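Local structure of thioesterase (Pseudomonas aeruginosa, 2O5U) at residues V97-A102 / H119-R124. The protein probably hydrolyses fatty acyl-CoA thioesters, as a hot-dog-fold member of the 4-hydroxybenzoyl-CoA thioesterase family. Numbering follows the deposited sequence.
Sequences VQYELA and HVFVER
Val-97 and His-119 form an antiparallel hydrogen-bonded pair: Val-97 N donates to His-119 O over 3.0 Å, and His-119 N returns a bond of 3.0 Å to Val-97 O. Both side chains leave the same face of the sheet and run side by side. A beta-branched valine suits such an extended backbone, and with chi1 at 60° its CG1 sits between the backbone N and the carbonyl carbon, turned toward the neighbouring strand.

One side-chain hydrogen bond is added on this face. Tyr-99 OH and His-119 ND1 are 2.9 Å apart, and either may be the donor, since a phenol and an imidazole nitrogen can each give or accept a proton. The tyrosine CG lies anti to its own carbonyl carbon (chi1 -46°), which leans the long ring back toward Val-97 and carries its hydroxyl across to the histidine. The ring planes stand at 86° but meet obliquely, ND1 near the phenol's edge, 3.4 Å from Tyr-99 CE1, and OH near the imidazole's edge. The bond gives Tyr-99 OH and His-119 ND1 a partner in a buried place.

The strands concerned, 96-105 and 113-123, make a hairpin in the antiparallel sheet of the hot-dog fold, which wraps helix 34-53. Tyr-99 reaches that helix at Val-45, so the hydroxyl-imidazole pair lies on the helix-facing side, where Phe-117 also meets both rings.

Apolar packing extends the face toward the end of strand 113-123. Val-97 CG1 touches His-119 CB at 3.8 Å and, in the plane of the phenyl ring, Phe-121 CE1, also at 3.8 Å. Both partners lie on the same side of this small methyl, to which phenylalanine offers a flat apolar edge, and Ile-132 of a following loop packs on both Val-97 and Phe-121.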
# COMPACT_ATOMS: atom_id res chain seq x y z
N VAL A 97 19.24 -17.71 0.83
CA VAL A 97 20.06 -16.62 1.30
C VAL A 97 19.25 -15.91 2.41
O VAL A 97 18.04 -15.65 2.28
CB VAL A 97 20.55 -15.66 0.12
CG1 VAL A 97 19.43 -15.04 -0.64
CG2 VAL A 97 21.56 -14.55 0.62
N GLN A 98 19.92 -15.67 3.54
CA GLN A 98 19.31 -14.90 4.64
C GLN A 98 19.93 -13.50 4.66
O GLN A 98 21.15 -13.37 4.85
CB GLN A 98 19.53 -15.58 5.99
CG GLN A 98 18.73 -14.90 7.22
CD GLN A 98 19.54 -14.75 8.53
OE1 GLN A 98 20.56 -15.40 8.72
NE2 GLN A 98 19.08 -13.86 9.44
N TYR A 99 19.08 -12.47 4.52
CA TYR A 99 19.48 -11.06 4.64
C TYR A 99 19.24 -10.54 6.07
O TYR A 99 18.27 -10.95 6.74
CB TYR A 99 18.67 -10.19 3.68
CG TYR A 99 18.55 -10.72 2.27
CD1 TYR A 99 17.44 -11.47 1.86
CD2 TYR A 99 19.56 -10.51 1.37
CE1 TYR A 99 17.37 -11.95 0.50
CE2 TYR A 99 19.51 -10.97 0.08
CZ TYR A 99 18.42 -11.68 -0.35
OH TYR A 99 18.38 -12.10 -1.64
N GLU A 100 20.17 -9.72 6.56
CA GLU A 100 19.90 -8.79 7.68
C GLU A 100 19.76 -7.35 7.19
O GLU A 100 20.60 -6.88 6.47
CB GLU A 100 21.06 -8.84 8.63
CG GLU A 100 21.34 -10.20 9.24
CD GLU A 100 20.39 -10.52 10.40
OE1 GLU A 100 19.73 -9.62 11.00
OE2 GLU A 100 20.36 -11.70 10.75
N LEU A 101 18.72 -6.63 7.64
CA LEU A 101 18.47 -5.26 7.24
C LEU A 101 18.16 -4.41 8.48
O LEU A 101 17.67 -4.93 9.49
CB LEU A 101 17.26 -5.20 6.30
CG LEU A 101 17.60 -5.50 4.81
CD1 LEU A 101 16.80 -6.61 4.27
CD2 LEU A 101 17.53 -4.33 3.96
N ALA A 102 18.45 -3.13 8.40
CA ALA A 102 18.06 -2.19 9.45
C ALA A 102 17.72 -0.86 8.75
O ALA A 102 18.29 -0.52 7.71
CB ALA A 102 19.19 -2.04 10.52
N HIS A 119 15.23 -15.47 1.22
CA HIS A 119 14.90 -15.89 -0.13
C HIS A 119 15.28 -17.36 -0.33
O HIS A 119 16.38 -17.81 0.08
CB HIS A 119 15.68 -15.07 -1.19
CG HIS A 119 14.97 -13.84 -1.67
ND1 HIS A 119 15.64 -12.78 -2.25
CD2 HIS A 119 13.65 -13.53 -1.74
CE1 HIS A 119 14.77 -11.85 -2.61
NE2 HIS A 119 13.55 -12.28 -2.31
N VAL A 120 14.38 -18.08 -1.01
CA VAL A 120 14.74 -19.34 -1.72
C VAL A 120 14.47 -19.08 -3.20
O VAL A 120 13.44 -18.51 -3.58
CB VAL A 120 13.89 -20.58 -1.28
CG1 VAL A 120 14.31 -21.84 -2.09
CG2 VAL A 120 14.06 -20.87 0.22
N PHE A 121 15.41 -19.51 -4.03
CA PHE A 121 15.37 -19.28 -5.43
C PHE A 121 14.75 -20.51 -6.14
O PHE A 121 15.13 -21.66 -5.89
CB PHE A 121 16.74 -18.82 -5.97
CG PHE A 121 17.03 -17.39 -5.65
CD1 PHE A 121 17.64 -17.04 -4.43
CD2 PHE A 121 16.53 -16.37 -6.47
CE1 PHE A 121 17.87 -15.68 -4.08
CE2 PHE A 121 16.74 -15.00 -6.12
CZ PHE A 121 17.41 -14.66 -4.92
N VAL A 122 13.79 -20.22 -7.00
CA VAL A 122 13.07 -21.29 -7.64
C VAL A 122 12.90 -21.03 -9.12
O VAL A 122 12.91 -19.87 -9.58
CB VAL A 122 11.62 -21.51 -7.01
CG1 VAL A 122 11.68 -21.97 -5.56
CG2 VAL A 122 10.72 -20.33 -7.22
N GLU A 123 12.68 -22.14 -9.86
CA GLU A 123 12.30 -22.02 -11.26
C GLU A 123 10.95 -21.27 -11.40
O GLU A 123 9.95 -21.61 -10.73
CB GLU A 123 12.31 -23.40 -11.94
CG GLU A 123 12.24 -23.34 -13.48
CD GLU A 123 10.79 -23.33 -13.99
OE1 GLU A 123 10.10 -24.35 -13.77
OE2 GLU A 123 10.36 -22.33 -14.63
N ARG A 124 10.92 -20.24 -12.24
CA ARG A 124 9.76 -19.33 -12.36
C ARG A 124 8.39 -20.05 -12.47
O ARG A 124 7.48 -19.77 -11.68
CB ARG A 124 10.02 -18.31 -13.49
CG ARG A 124 8.94 -17.20 -13.71
CD ARG A 124 9.50 -15.95 -14.45
NE ARG A 124 8.62 -14.77 -14.24
CZ ARG A 124 9.07 -13.52 -14.22
NH1 ARG A 124 10.39 -13.30 -14.38
NH2 ARG A 124 8.22 -12.49 -14.02